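Local coordinates for neurotoxin (Clostridium botulinum, PDB 3N7L), which probably attaches the toxin to nerve cells through this receptor-binding domain, which recognises gangliosides on their surface, at residues Thr149-Asn154 / Thr173-Ser178; Asn110-Thr115 / Ile157-Lys162; Asn264-Asn269 / Tyr314-Tyr319; Tyr281-Lys286 / Trp417-Ala422. All coordinates share one frame; numbering follows the deposited sequence.

Contact 1. Residues Thr149-Asn154 / Thr173-Ser178; sequences TNMMGN and TGINFS
Met151 meets Ile175 and Phe177 in a small apolar and Met-aromatic contact near one end of the N-terminal, concanavalin-like beta sandwich, where a hairpin turn faces an irregular loop. One methyl carries most of it: Met151 CE lies 4.1 Å from Ile175 CG2 and 4.1 Å from Phe177 CZ. At the ring it arrives at the edge, close to the plane. The sulfur follows the same course, since Met151 SD stands 5.5 Å from the centroid of the Phe177 ring and 83° off the ring normal. Bends at both chi2 (-56°) and chi3 (-78°) curl the methionine so that its terminal methyl settles between the two loop side chains. Within the loop, Ile175 CG1 packs over one face of the same ring, offset toward its rim.

The turn presenting Met151 is type I, from Asn150 to Gly153. It is reinforced by an Asx turn, in which Met152 N donates to Asn150 OD1 at 2.8 Å, and by the backbone bond from Gly153 N to Asn150 O at 2.7 Å.

This turn joins strand 143-150 to its antiparallel neighbour 154-159, while the loop leads into strand 180-187 of the other sheet. Tyr70 meets Phe177 edge-to-face and bonds to its backbone N through OH; Leu116 of strand 111-117 also packs on Met151.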
loop_
_atom_site.group_PDB
_atom_site.type_symbol
_atom_site.label_atom_id
_atom_site.label_comp_id
_atom_site.label_asym_id
_atom_site.label_seq_id
_atom_site.Cartn_x
_atom_site.Cartn_y
_atom_site.Cartn_z
ATOM N N THR A 149 -21.408 -8.961 7.163
ATOM C CA THR A 149 -22.153 -9.346 8.349
ATOM C C THR A 149 -23.529 -9.920 8.058
ATOM O O THR A 149 -24.336 -9.310 7.357
ATOM C CB THR A 149 -22.351 -8.140 9.307
ATOM O OG1 THR A 149 -21.080 -7.691 9.797
ATOM C CG2 THR A 149 -23.234 -8.532 10.489
ATOM N N ASN A 150 -23.779 -11.105 8.600
ATOM C CA ASN A 150 -25.074 -11.759 8.477
ATOM C C ASN A 150 -25.517 -11.879 9.931
ATOM O O ASN A 150 -24.951 -12.665 10.687
ATOM C CB ASN A 150 -24.937 -13.155 7.871
ATOM C CG ASN A 150 -26.279 -13.856 7.722
ATOM O OD1 ASN A 150 -27.200 -13.630 8.506
ATOM N ND2 ASN A 150 -26.390 -14.720 6.721
ATOM N N MET A 151 -26.516 -11.093 10.323
ATOM C CA MET A 151 -26.994 -11.106 11.701
ATOM C C MET A 151 -27.490 -12.470 12.174
ATOM O O MET A 151 -27.657 -12.692 13.372
ATOM C CB MET A 151 -28.078 -10.045 11.891
ATOM C CG MET A 151 -27.569 -8.607 11.740
ATOM S SD MET A 151 -26.180 -8.203 12.856
ATOM C CE MET A 151 -27.048 -7.943 14.402
ATOM N N MET A 152 -27.726 -13.385 11.242
ATOM C CA MET A 152 -28.154 -14.728 11.614
ATOM C C MET A 152 -27.073 -15.725 11.192
ATOM O O MET A 152 -27.288 -16.938 11.187
ATOM C CB MET A 152 -29.501 -15.083 10.970
ATOM C CG MET A 152 -29.947 -14.172 9.841
ATOM S SD MET A 152 -30.809 -12.680 10.384
ATOM C CE MET A 152 -32.507 -13.213 10.256
ATOM N N GLY A 153 -25.902 -15.198 10.849
ATOM C CA GLY A 153 -24.800 -16.045 10.434
ATOM C C GLY A 153 -23.481 -15.591 11.031
ATOM O O GLY A 153 -23.355 -15.465 12.250
ATOM N N ASN A 154 -22.495 -15.337 10.176
ATOM C CA ASN A 154 -21.185 -14.901 10.641
ATOM C C ASN A 154 -20.855 -13.448 10.332
ATOM O O ASN A 154 -21.494 -12.793 9.507
ATOM C CB ASN A 154 -20.070 -15.750 10.031
ATOM C CG ASN A 154 -20.177 -17.206 10.393
ATOM O OD1 ASN A 154 -20.431 -17.556 11.542
ATOM N ND2 ASN A 154 -19.963 -18.070 9.412
ATOM N N THR A 173 -30.131 -9.097 20.576
ATOM C CA THR A 173 -31.451 -8.470 20.609
ATOM C C THR A 173 -31.422 -7.112 21.280
ATOM O O THR A 173 -30.856 -6.951 22.363
ATOM C CB THR A 173 -32.493 -9.346 21.331
ATOM O OG1 THR A 173 -31.850 -10.134 22.343
ATOM C CG2 THR A 173 -33.212 -10.238 20.331
ATOM N N GLY A 174 -32.039 -6.136 20.623
ATOM C CA GLY A 174 -32.071 -4.791 21.159
ATOM C C GLY A 174 -31.142 -3.878 20.391
ATOM O O GLY A 174 -31.256 -2.657 20.472
ATOM N N ILE A 175 -30.217 -4.465 19.638
ATOM C CA ILE A 175 -29.284 -3.658 18.866
ATOM C C ILE A 175 -30.084 -2.783 17.912
ATOM O O ILE A 175 -30.976 -3.252 17.203
ATOM C CB ILE A 175 -28.267 -4.541 18.087
ATOM C CG1 ILE A 175 -27.186 -3.655 17.460
ATOM C CG2 ILE A 175 -28.978 -5.377 17.026
ATOM C CD1 ILE A 175 -25.959 -4.418 17.012
ATOM N N ASN A 176 -29.777 -1.493 17.929
ATOM C CA ASN A 176 -30.464 -0.526 17.096
ATOM C C ASN A 176 -29.430 0.168 16.215
ATOM O O ASN A 176 -28.565 0.898 16.705
ATOM C CB ASN A 176 -31.176 0.495 17.991
ATOM C CG ASN A 176 -32.188 1.335 17.235
ATOM O OD1 ASN A 176 -31.869 1.955 16.226
ATOM N ND2 ASN A 176 -33.419 1.367 17.735
ATOM N N PHE A 177 -29.516 -0.067 14.912
ATOM C CA PHE A 177 -28.574 0.538 13.984
ATOM C C PHE A 177 -28.895 1.992 13.675
ATOM O O PHE A 177 -30.051 2.360 13.467
ATOM C CB PHE A 177 -28.504 -0.291 12.699
ATOM C CG PHE A 177 -27.805 -1.607 12.882
ATOM C CD1 PHE A 177 -26.457 -1.648 13.232
ATOM C CD2 PHE A 177 -28.497 -2.805 12.736
ATOM C CE1 PHE A 177 -25.809 -2.862 13.437
ATOM C CE2 PHE A 177 -27.857 -4.028 12.938
ATOM C CZ PHE A 177 -26.512 -4.057 13.289
ATOM N N SER A 178 -27.851 2.813 13.661
ATOM C CA SER A 178 -27.969 4.240 13.389
ATOM C C SER A 178 -27.912 4.534 11.894
ATOM O O SER A 178 -27.289 3.803 11.129
ATOM C CB SER A 178 -26.840 4.994 14.096
ATOM O OG SER A 178 -26.738 6.328 13.631
#

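Contact 2. Residues Asn110-Thr115 / Ile157-Lys162; sequences NFLVFT and IYINGK
Leu112 touches Ile157 and Ile159 across the interior of the N-terminal beta sandwich, a jelly-roll of the concanavalin-like kind. Strand 111-117 belongs to one sheet and strand 154-159 to the other, and the contact between the layers is purely apolar.

A single methyl of the leucine does the touching. Leu112 CG is anti to the backbone N (chi1 173°), and CD2 in turn extends anti to CA, carrying this branch straight out from its strand. Leu112 CD2 then reaches Ile157 CD1 at 4.4 Å and Ile159 CD1 at the same 4.4 Å. The two isoleucines deliver their methyls differently. Ile157 holds its CG1 branch fully stretched (chi2 168°), whereas Ile159 folds its own back (chi2 -60°). Despite these unlike shapes both present CD1 to the leucine, as expected for residues two apart on a strand, whose side chains share a face.

Phe114 also leaves its strand on this inner side, but its ring turns off to pack on Ile147 of strand 143-150. That strand supplies Phe143 and Val145 beside Leu112 as well, and Ile164 of strand 162-168 lies against both isoleucines.

Directly after Ile159 the chain reverses in a type I' turn, with Asn160 and Gly161 at positive phi. Its ends are joined by a pair of 2.9 Å backbone bonds, Ile159 N to Lys162 O and Lys162 N to Ile159 O. In the interior, Ile157 CD1 and Ile159 CD1 are 4.5 Å apart, completing a nearly equilateral triangle of methyls with Leu112 CD2.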
loop_
_atom_site.group_PDB
_atom_site.type_symbol
_atom_site.label_atom_id
_atom_site.label_comp_id
_atom_site.label_asym_id
_atom_site.label_seq_id
_atom_site.Cartn_x
_atom_site.Cartn_y
_atom_site.Cartn_z
ATOM N N ASN A 110 -1.631 -2.570 16.751
ATOM C CA ASN A 110 -1.605 -3.021 15.362
ATOM C C ASN A 110 -2.942 -3.635 14.930
ATOM O O ASN A 110 -2.986 -4.435 13.991
ATOM C CB ASN A 110 -0.467 -4.034 15.141
ATOM C CG ASN A 110 -0.543 -5.237 16.089
ATOM O OD1 ASN A 110 -0.230 -6.363 15.705
ATOM N ND2 ASN A 110 -0.940 -4.997 17.324
ATOM N N PHE A 111 -4.023 -3.250 15.608
ATOM C CA PHE A 111 -5.361 -3.774 15.300
ATOM C C PHE A 111 -6.350 -2.794 14.680
ATOM O O PHE A 111 -6.413 -1.623 15.055
ATOM C CB PHE A 111 -6.061 -4.321 16.559
ATOM C CG PHE A 111 -5.360 -5.471 17.215
ATOM C CD1 PHE A 111 -4.294 -5.252 18.079
ATOM C CD2 PHE A 111 -5.776 -6.777 16.977
ATOM C CE1 PHE A 111 -3.647 -6.318 18.695
ATOM C CE2 PHE A 111 -5.136 -7.852 17.587
ATOM C CZ PHE A 111 -4.068 -7.623 18.449
ATOM N N LEU A 112 -7.139 -3.311 13.738
ATOM C CA LEU A 112 -8.220 -2.567 13.103
ATOM C C LEU A 112 -9.407 -3.420 13.548
ATOM O O LEU A 112 -9.465 -4.609 13.232
ATOM C CB LEU A 112 -8.128 -2.600 11.579
ATOM C CG LEU A 112 -9.339 -1.977 10.870
ATOM C CD1 LEU A 112 -9.250 -0.469 10.951
ATOM C CD2 LEU A 112 -9.383 -2.415 9.414
ATOM N N VAL A 113 -10.342 -2.842 14.291
ATOM C CA VAL A 113 -11.462 -3.644 14.763
ATOM C C VAL A 113 -12.855 -3.110 14.456
ATOM O O VAL A 113 -13.126 -1.907 14.539
ATOM C CB VAL A 113 -11.312 -3.961 16.298
ATOM C CG1 VAL A 113 -10.212 -3.113 16.903
ATOM C CG2 VAL A 113 -12.620 -3.758 17.030
ATOM N N PHE A 114 -13.718 -4.036 14.052
ATOM C CA PHE A 114 -15.100 -3.729 13.729
ATOM C C PHE A 114 -15.925 -4.255 14.891
ATOM O O PHE A 114 -15.817 -5.427 15.265
ATOM C CB PHE A 114 -15.520 -4.412 12.420
ATOM C CG PHE A 114 -16.991 -4.307 12.129
ATOM C CD1 PHE A 114 -17.860 -5.332 12.483
ATOM C CD2 PHE A 114 -17.515 -3.163 11.534
ATOM C CE1 PHE A 114 -19.233 -5.224 12.252
ATOM C CE2 PHE A 114 -18.887 -3.044 11.296
ATOM C CZ PHE A 114 -19.745 -4.078 11.657
ATOM N N THR A 115 -16.747 -3.378 15.453
ATOM C CA THR A 115 -17.570 -3.725 16.602
ATOM C C THR A 115 -19.063 -3.601 16.350
ATOM O O THR A 115 -19.531 -2.614 15.792
ATOM C CB THR A 115 -17.223 -2.823 17.809
ATOM O OG1 THR A 115 -15.831 -2.951 18.112
ATOM C CG2 THR A 115 -18.046 -3.216 19.034
ATOM N N ILE A 157 -14.126 -10.430 8.286
ATOM C CA ILE A 157 -13.359 -9.279 7.835
ATOM C C ILE A 157 -12.278 -9.717 6.862
ATOM O O ILE A 157 -11.554 -10.682 7.103
ATOM C CB ILE A 157 -12.722 -8.485 9.009
ATOM C CG1 ILE A 157 -11.982 -7.269 8.448
ATOM C CG2 ILE A 157 -11.754 -9.359 9.795
ATOM C CD1 ILE A 157 -11.575 -6.266 9.497
ATOM N N TYR A 158 -12.209 -9.009 5.740
ATOM C CA TYR A 158 -11.232 -9.284 4.699
ATOM C C TYR A 158 -10.331 -8.063 4.530
ATOM O O TYR A 158 -10.766 -6.922 4.717
ATOM C CB TYR A 158 -11.934 -9.550 3.365
ATOM C CG TYR A 158 -12.908 -10.709 3.350
ATOM C CD1 TYR A 158 -12.575 -11.913 2.721
ATOM C CD2 TYR A 158 -14.185 -10.585 3.911
ATOM C CE1 TYR A 158 -13.490 -12.967 2.640
ATOM C CE2 TYR A 158 -15.114 -11.636 3.838
ATOM C CZ TYR A 158 -14.757 -12.821 3.196
ATOM O OH TYR A 158 -15.669 -13.848 3.081
ATOM N N ILE A 159 -9.076 -8.309 4.177
ATOM C CA ILE A 159 -8.117 -7.244 3.939
ATOM C C ILE A 159 -7.496 -7.564 2.592
ATOM O O ILE A 159 -6.960 -8.654 2.395
ATOM C CB ILE A 159 -7.027 -7.208 5.035
ATOM C CG1 ILE A 159 -7.664 -6.844 6.381
ATOM C CG2 ILE A 159 -5.930 -6.208 4.661
ATOM C CD1 ILE A 159 -8.367 -5.487 6.390
ATOM N N ASN A 160 -7.585 -6.617 1.663
ATOM C CA ASN A 160 -7.058 -6.806 0.314
ATOM C C ASN A 160 -7.589 -8.094 -0.313
ATOM O O ASN A 160 -6.857 -8.828 -0.978
ATOM C CB ASN A 160 -5.527 -6.810 0.323
ATOM C CG ASN A 160 -4.955 -5.490 0.797
ATOM O OD1 ASN A 160 -5.552 -4.440 0.570
ATOM N ND2 ASN A 160 -3.796 -5.534 1.456
ATOM N N GLY A 161 -8.873 -8.360 -0.086
ATOM C CA GLY A 161 -9.498 -9.541 -0.646
ATOM C C GLY A 161 -9.235 -10.852 0.072
ATOM O O GLY A 161 -9.789 -11.882 -0.319
ATOM N N LYS A 162 -8.407 -10.835 1.115
ATOM C CA LYS A 162 -8.104 -12.067 1.845
ATOM C C LYS A 162 -8.858 -12.168 3.166
ATOM O O LYS A 162 -8.860 -11.232 3.963
ATOM C CB LYS A 162 -6.601 -12.169 2.111
ATOM C CG LYS A 162 -5.744 -12.209 0.855
ATOM C CD LYS A 162 -5.976 -13.486 0.050
ATOM C CE LYS A 162 -5.080 -13.535 -1.177
ATOM N NZ LYS A 162 -5.277 -14.797 -1.949
#

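Contact 3. Residues Asn264-Asn269 / Tyr314-Tyr319; sequences NGIVFN and YSLGMY
Tyr319 lies against the backbone of Asn264 and Gly265, while Ile266 meets Leu316 deeper in; a polar water bridge runs beside these two patches of packing.

The apolar part is one side-chain pair. Leu316 CD2 approaches Ile266 CG1 at 3.9 Å and Ile266 CD1 at 4.0 Å, lying alongside both carbons of the isoleucine's longer branch. The side chains cross at about a right angle, and CD2 is the leucine atom that touches. Met259, Ala334 and Pro399 also pack on Ile266 in this buried layer.

Packing of the aromatic ring on backbone is of another sort. Asn264 C sits over one face of the Tyr319 ring, and Gly265 CA approaches obliquely, 3.6 Å from Tyr319 OH. A chi1 of 66° folds the ring back over the tyrosine's own backbone, and in that pose its hydroxyl end comes up to the glycine.

Both segments belong to the C-terminal beta-trefoil. Strand 265-270 forms a two-stranded antiparallel hairpin with strand 257-262, and strand 313-318 runs in the large curled sheet between 302-308 and 329-335. Backbone bonds of Asn264 with Ala334 and of Phe268 with Leu397 further tie the hairpin to that sheet.

The polar link is indirect. Tyr319 OH donates to water 1 at 2.8 Å, the water lying at the ring edge and in its plane, and water 1 donates to Ile266 O at 2.9 Å.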
loop_
_atom_site.group_PDB
_atom_site.type_symbol
_atom_site.label_atom_id
_atom_site.label_comp_id
_atom_site.label_asym_id
_atom_site.label_seq_id
_atom_site.Cartn_x
_atom_site.Cartn_y
_atom_site.Cartn_z
ATOM N N ASN A 264 32.559 0.804 -8.599
ATOM C CA ASN A 264 31.490 0.848 -9.595
ATOM C C ASN A 264 30.229 0.155 -9.109
ATOM O O ASN A 264 29.159 0.315 -9.701
ATOM C CB ASN A 264 31.923 0.152 -10.887
ATOM C CG ASN A 264 33.045 0.869 -11.588
ATOM O OD1 ASN A 264 32.928 2.047 -11.919
ATOM N ND2 ASN A 264 34.144 0.163 -11.824
ATOM N N GLY A 265 30.351 -0.614 -8.033
ATOM C CA GLY A 265 29.207 -1.366 -7.559
ATOM C C GLY A 265 28.230 -0.764 -6.569
ATOM O O GLY A 265 28.571 0.097 -5.750
ATOM N N ILE A 266 26.988 -1.221 -6.681
ATOM C CA ILE A 266 25.927 -0.837 -5.763
ATOM C C ILE A 266 25.986 -1.957 -4.730
ATOM O O ILE A 266 25.973 -3.133 -5.094
ATOM C CB ILE A 266 24.518 -0.902 -6.411
ATOM C CG1 ILE A 266 24.314 0.253 -7.396
ATOM C CG2 ILE A 266 23.449 -0.879 -5.316
ATOM C CD1 ILE A 266 24.368 1.625 -6.750
ATOM N N VAL A 267 26.080 -1.610 -3.453
ATOM C CA VAL A 267 26.115 -2.627 -2.410
ATOM C C VAL A 267 25.055 -2.273 -1.376
ATOM O O VAL A 267 24.724 -1.098 -1.187
ATOM C CB VAL A 267 27.500 -2.714 -1.710
ATOM C CG1 VAL A 267 28.586 -3.032 -2.725
ATOM C CG2 VAL A 267 27.801 -1.417 -0.984
ATOM N N PHE A 268 24.505 -3.288 -0.723
ATOM C CA PHE A 268 23.476 -3.059 0.278
ATOM C C PHE A 268 24.032 -3.207 1.679
ATOM O O PHE A 268 24.702 -4.193 1.990
ATOM C CB PHE A 268 22.311 -4.028 0.079
ATOM C CG PHE A 268 21.541 -3.793 -1.188
ATOM C CD1 PHE A 268 21.870 -4.472 -2.357
ATOM C CD2 PHE A 268 20.479 -2.895 -1.210
ATOM C CE1 PHE A 268 21.144 -4.265 -3.532
ATOM C CE2 PHE A 268 19.745 -2.679 -2.378
ATOM C CZ PHE A 268 20.079 -3.367 -3.541
ATOM N N ASN A 269 23.761 -2.212 2.516
ATOM C CA ASN A 269 24.226 -2.220 3.895
ATOM C C ASN A 269 23.047 -2.308 4.860
ATOM O O ASN A 269 21.920 -1.939 4.511
ATOM C CB ASN A 269 25.037 -0.955 4.192
ATOM C CG ASN A 269 26.296 -0.859 3.346
ATOM O OD1 ASN A 269 26.834 -1.869 2.890
ATOM N ND2 ASN A 269 26.780 0.356 3.153
ATOM N N TYR A 314 24.810 9.232 -11.304
ATOM C CA TYR A 314 25.134 8.014 -12.012
ATOM C C TYR A 314 23.830 7.375 -12.458
ATOM O O TYR A 314 22.748 7.801 -12.054
ATOM C CB TYR A 314 25.876 7.036 -11.088
ATOM C CG TYR A 314 27.132 7.595 -10.451
ATOM C CD1 TYR A 314 27.065 8.454 -9.351
ATOM C CD2 TYR A 314 28.390 7.284 -10.966
ATOM C CE1 TYR A 314 28.226 8.992 -8.778
ATOM C CE2 TYR A 314 29.555 7.815 -10.408
ATOM C CZ TYR A 314 29.467 8.668 -9.317
ATOM O OH TYR A 314 30.622 9.204 -8.784
ATOM N N SER A 315 23.937 6.370 -13.315
ATOM C CA SER A 315 22.763 5.630 -13.751
ATOM C C SER A 315 23.106 4.187 -13.410
ATOM O O SER A 315 24.283 3.818 -13.391
ATOM C CB SER A 315 22.526 5.784 -15.257
ATOM O OG SER A 315 23.663 5.400 -16.001
ATOM N N LEU A 316 22.098 3.379 -13.100
ATOM C CA LEU A 316 22.366 1.988 -12.784
ATOM C C LEU A 316 22.666 1.274 -14.095
ATOM O O LEU A 316 22.044 1.557 -15.118
ATOM C CB LEU A 316 21.165 1.355 -12.074
ATOM C CG LEU A 316 20.790 2.028 -10.749
ATOM C CD1 LEU A 316 19.793 1.156 -9.995
ATOM C CD2 LEU A 316 22.045 2.256 -9.901
ATOM N N GLY A 317 23.642 0.375 -14.067
ATOM C CA GLY A 317 24.008 -0.355 -15.267
ATOM C C GLY A 317 24.923 -1.523 -14.947
ATOM O O GLY A 317 25.573 -1.551 -13.899
ATOM N N MET A 318 24.968 -2.494 -15.850
ATOM C CA MET A 318 25.811 -3.668 -15.664
ATOM C C MET A 318 27.277 -3.287 -15.775
ATOM O O MET A 318 27.621 -2.328 -16.455
ATOM C CB MET A 318 25.492 -4.728 -16.725
ATOM C CG MET A 318 24.088 -5.314 -16.629
ATOM S SD MET A 318 23.755 -6.517 -17.951
ATOM C CE MET A 318 23.422 -5.405 -19.314
ATOM N N TYR A 319 28.135 -4.035 -15.094
ATOM C CA TYR A 319 29.571 -3.801 -15.156
ATOM C C TYR A 319 30.262 -5.146 -14.993
ATOM O O TYR A 319 29.633 -6.112 -14.564
ATOM C CB TYR A 319 30.022 -2.818 -14.061
ATOM C CG TYR A 319 29.876 -3.323 -12.645
ATOM C CD1 TYR A 319 30.920 -3.992 -12.014
ATOM C CD2 TYR A 319 28.690 -3.132 -11.935
ATOM C CE1 TYR A 319 30.788 -4.459 -10.706
ATOM C CE2 TYR A 319 28.550 -3.594 -10.628
ATOM C CZ TYR A 319 29.600 -4.256 -10.024
ATOM O OH TYR A 319 29.462 -4.735 -8.746
HETATM O O HOH W 1 26.979 -4.227 -7.567
#

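Contact 4. Residues Tyr281-Lys286 / Trp417-Ala422; sequences YKIIIK and WVFVPA
Ile283 and Ile285 pack on Phe419 inside the C-terminal beta-trefoil, where strand 283-287 comes close to the last strand, 417-421. The ring is approached in two ways. Ile285 CD1 lies over one face, 4.3 Å above the plane and offset toward the rim, with Phe419 CE2 its nearest atom. Ile283 CD1 comes in obliquely, 3.9 Å from Phe419 CD2 and 4.0 Å from Phe419 CE2, its side chain crossing that of Phe419 at about a right angle. Two rotations together bring this methyl to the ring: chi1 (59°) sets CG1 over the isoleucine's own backbone, and chi2 (78°) turns CD1 from there.

Strands 283-287 and 417-421 do not pair with each other: each runs antiparallel to strand 246-251, which joins them in one curled trefoil sheet. The touching parts, 282 to 285 and 419 to 422, point 123° apart, diverging steeply although both strands flank 246-251. Met249 of the intervening strand and Leu241 add to the packing around Phe419.

Nearer the surface, Lys282 offers its aliphatic stem rather than its charge. Lys282 CD and Ala422 CB are 3.4 Å apart, tighter than usual for two carbons. A turn about the CG-CD bond directs CE away from the extended course, and the lysine NZ makes a long, weak ion pair with Glu246 OE2.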
loop_
_atom_site.group_PDB
_atom_site.type_symbol
_atom_site.label_atom_id
_atom_site.label_comp_id
_atom_site.label_asym_id
_atom_site.label_seq_id
_atom_site.Cartn_x
_atom_site.Cartn_y
_atom_site.Cartn_z
ATOM N N TYR A 281 21.490 6.003 -0.496
ATOM C CA TYR A 281 21.234 6.731 -1.727
ATOM C C TYR A 281 19.838 6.504 -2.283
ATOM O O TYR A 281 19.263 5.423 -2.139
ATOM C CB TYR A 281 22.286 6.349 -2.771
ATOM C CG TYR A 281 23.684 6.644 -2.287
ATOM C CD1 TYR A 281 24.686 5.670 -2.338
ATOM C CD2 TYR A 281 23.993 7.883 -1.722
ATOM C CE1 TYR A 281 25.959 5.922 -1.830
ATOM C CE2 TYR A 281 25.262 8.146 -1.213
ATOM C CZ TYR A 281 26.237 7.163 -1.266
ATOM O OH TYR A 281 27.483 7.424 -0.742
ATOM N N LYS A 282 19.308 7.543 -2.918
ATOM C CA LYS A 282 17.987 7.500 -3.515
ATOM C C LYS A 282 18.109 7.342 -5.019
ATOM O O LYS A 282 19.123 7.693 -5.614
ATOM C CB LYS A 282 17.223 8.787 -3.187
ATOM C CG LYS A 282 16.807 8.877 -1.733
ATOM C CD LYS A 282 16.455 10.297 -1.315
ATOM C CE LYS A 282 17.698 11.097 -0.975
ATOM N NZ LYS A 282 17.345 12.434 -0.405
ATOM N N ILE A 283 17.069 6.802 -5.630
ATOM C CA ILE A 283 17.049 6.616 -7.069
ATOM C C ILE A 283 15.944 7.483 -7.655
ATOM O O ILE A 283 15.028 7.891 -6.941
ATOM C CB ILE A 283 16.797 5.102 -7.455
ATOM C CG1 ILE A 283 15.463 4.593 -6.892
ATOM C CG2 ILE A 283 17.914 4.236 -6.922
ATOM C CD1 ILE A 283 14.230 5.048 -7.696
ATOM N N ILE A 284 16.050 7.775 -8.948
ATOM C CA ILE A 284 15.041 8.542 -9.661
ATOM C C ILE A 284 14.752 7.712 -10.907
ATOM O O ILE A 284 15.675 7.317 -11.621
ATOM C CB ILE A 284 15.547 9.941 -10.084
ATOM C CG1 ILE A 284 15.795 10.800 -8.841
ATOM C CG2 ILE A 284 14.514 10.615 -10.995
ATOM C CD1 ILE A 284 16.437 12.141 -9.136
ATOM N N ILE A 285 13.482 7.429 -11.157
ATOM C CA ILE A 285 13.112 6.624 -12.312
ATOM C C ILE A 285 12.917 7.531 -13.521
ATOM O O ILE A 285 12.224 8.539 -13.436
ATOM C CB ILE A 285 11.817 5.827 -12.016
ATOM C CG1 ILE A 285 11.937 5.154 -10.643
ATOM C CG2 ILE A 285 11.594 4.760 -13.087
ATOM C CD1 ILE A 285 10.628 4.556 -10.132
ATOM N N LYS A 286 13.541 7.173 -14.640
ATOM C CA LYS A 286 13.447 7.959 -15.869
ATOM C C LYS A 286 12.862 7.112 -16.988
ATOM O O LYS A 286 13.299 5.994 -17.233
ATOM C CB LYS A 286 14.826 8.480 -16.274
ATOM C CG LYS A 286 15.496 9.326 -15.197
ATOM C CD LYS A 286 14.689 10.585 -14.896
ATOM C CE LYS A 286 14.678 11.546 -16.083
ATOM N NZ LYS A 286 13.794 12.731 -15.853
ATOM N N TRP A 417 10.843 -5.765 -6.181
ATOM C CA TRP A 417 11.428 -4.506 -5.749
ATOM C C TRP A 417 10.378 -3.480 -5.358
ATOM O O TRP A 417 9.348 -3.332 -6.015
ATOM C CB TRP A 417 12.329 -3.939 -6.844
ATOM C CG TRP A 417 13.495 -4.825 -7.155
ATOM C CD1 TRP A 417 13.538 -5.833 -8.075
ATOM C CD2 TRP A 417 14.772 -4.815 -6.508
ATOM N NE1 TRP A 417 14.766 -6.455 -8.039
ATOM C CE2 TRP A 417 15.544 -5.849 -7.086
ATOM C CE3 TRP A 417 15.343 -4.033 -5.493
ATOM C CZ2 TRP A 417 16.856 -6.121 -6.685
ATOM C CZ3 TRP A 417 16.647 -4.303 -5.091
ATOM C CH2 TRP A 417 17.389 -5.340 -5.686
ATOM N N VAL A 418 10.662 -2.769 -4.276
ATOM C CA VAL A 418 9.760 -1.758 -3.762
ATOM C C VAL A 418 10.393 -0.374 -3.806
ATOM O O VAL A 418 11.618 -0.250 -3.814
ATOM C CB VAL A 418 9.376 -2.088 -2.318
ATOM C CG1 VAL A 418 8.727 -0.905 -1.685
ATOM C CG2 VAL A 418 8.439 -3.286 -2.291
ATOM N N PHE A 419 9.551 0.658 -3.843
ATOM C CA PHE A 419 10.013 2.041 -3.875
ATOM C C PHE A 419 9.328 2.892 -2.803
ATOM O O PHE A 419 8.118 3.112 -2.840
ATOM C CB PHE A 419 9.770 2.661 -5.255
ATOM C CG PHE A 419 10.450 1.928 -6.366
ATOM C CD1 PHE A 419 9.785 0.924 -7.061
ATOM C CD2 PHE A 419 11.779 2.204 -6.687
ATOM C CE1 PHE A 419 10.434 0.198 -8.065
ATOM C CE2 PHE A 419 12.438 1.487 -7.686
ATOM C CZ PHE A 419 11.761 0.478 -8.377
ATOM N N VAL A 420 10.116 3.365 -1.848
ATOM C CA VAL A 420 9.596 4.195 -0.775
ATOM C C VAL A 420 9.914 5.646 -1.099
ATOM O O VAL A 420 11.080 6.027 -1.208
ATOM C CB VAL A 420 10.242 3.835 0.575
ATOM C CG1 VAL A 420 9.626 4.683 1.691
ATOM C CG2 VAL A 420 10.049 2.353 0.857
ATOM N N PRO A 421 8.876 6.479 -1.257
ATOM C CA PRO A 421 9.109 7.892 -1.570
ATOM C C PRO A 421 9.937 8.575 -0.480
ATOM O O PRO A 421 9.668 8.412 0.711
ATOM C CB PRO A 421 7.696 8.458 -1.687
ATOM C CG PRO A 421 6.900 7.594 -0.749
ATOM C CD PRO A 421 7.448 6.211 -1.007
ATOM N N ALA A 422 10.960 9.313 -0.896
ATOM C CA ALA A 422 11.816 10.021 0.041
ATOM C C ALA A 422 11.052 11.215 0.612
ATOM O O ALA A 422 11.221 11.571 1.777
ATOM C CB ALA A 422 13.075 10.492 -0.664
#

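In the fold
Contacts 1 and 2 lie in the N-terminal sandwich, contacts 3 and 4 in the trefoil, on opposite sides of the chain's centre. Within each lobe the pairs interlock along the sequence and touch: Thr149 OG1 is 3.9 Å from Phe114 CE1, and Phe268 CZ is 3.9 Å from Trp417 CZ3. Contacts 1 and 2 share the hairpin of strands 143-150 and 154-159, one at its turn and the other inside. Contact 2, all aliphatic, is wholly interior; contact 1, farthest out, adds sulfur. Contacts 3 and 4 mix buried aliphatic and aromatic packing with more accessible residues, but water bridging the segments distinguishes contact 3.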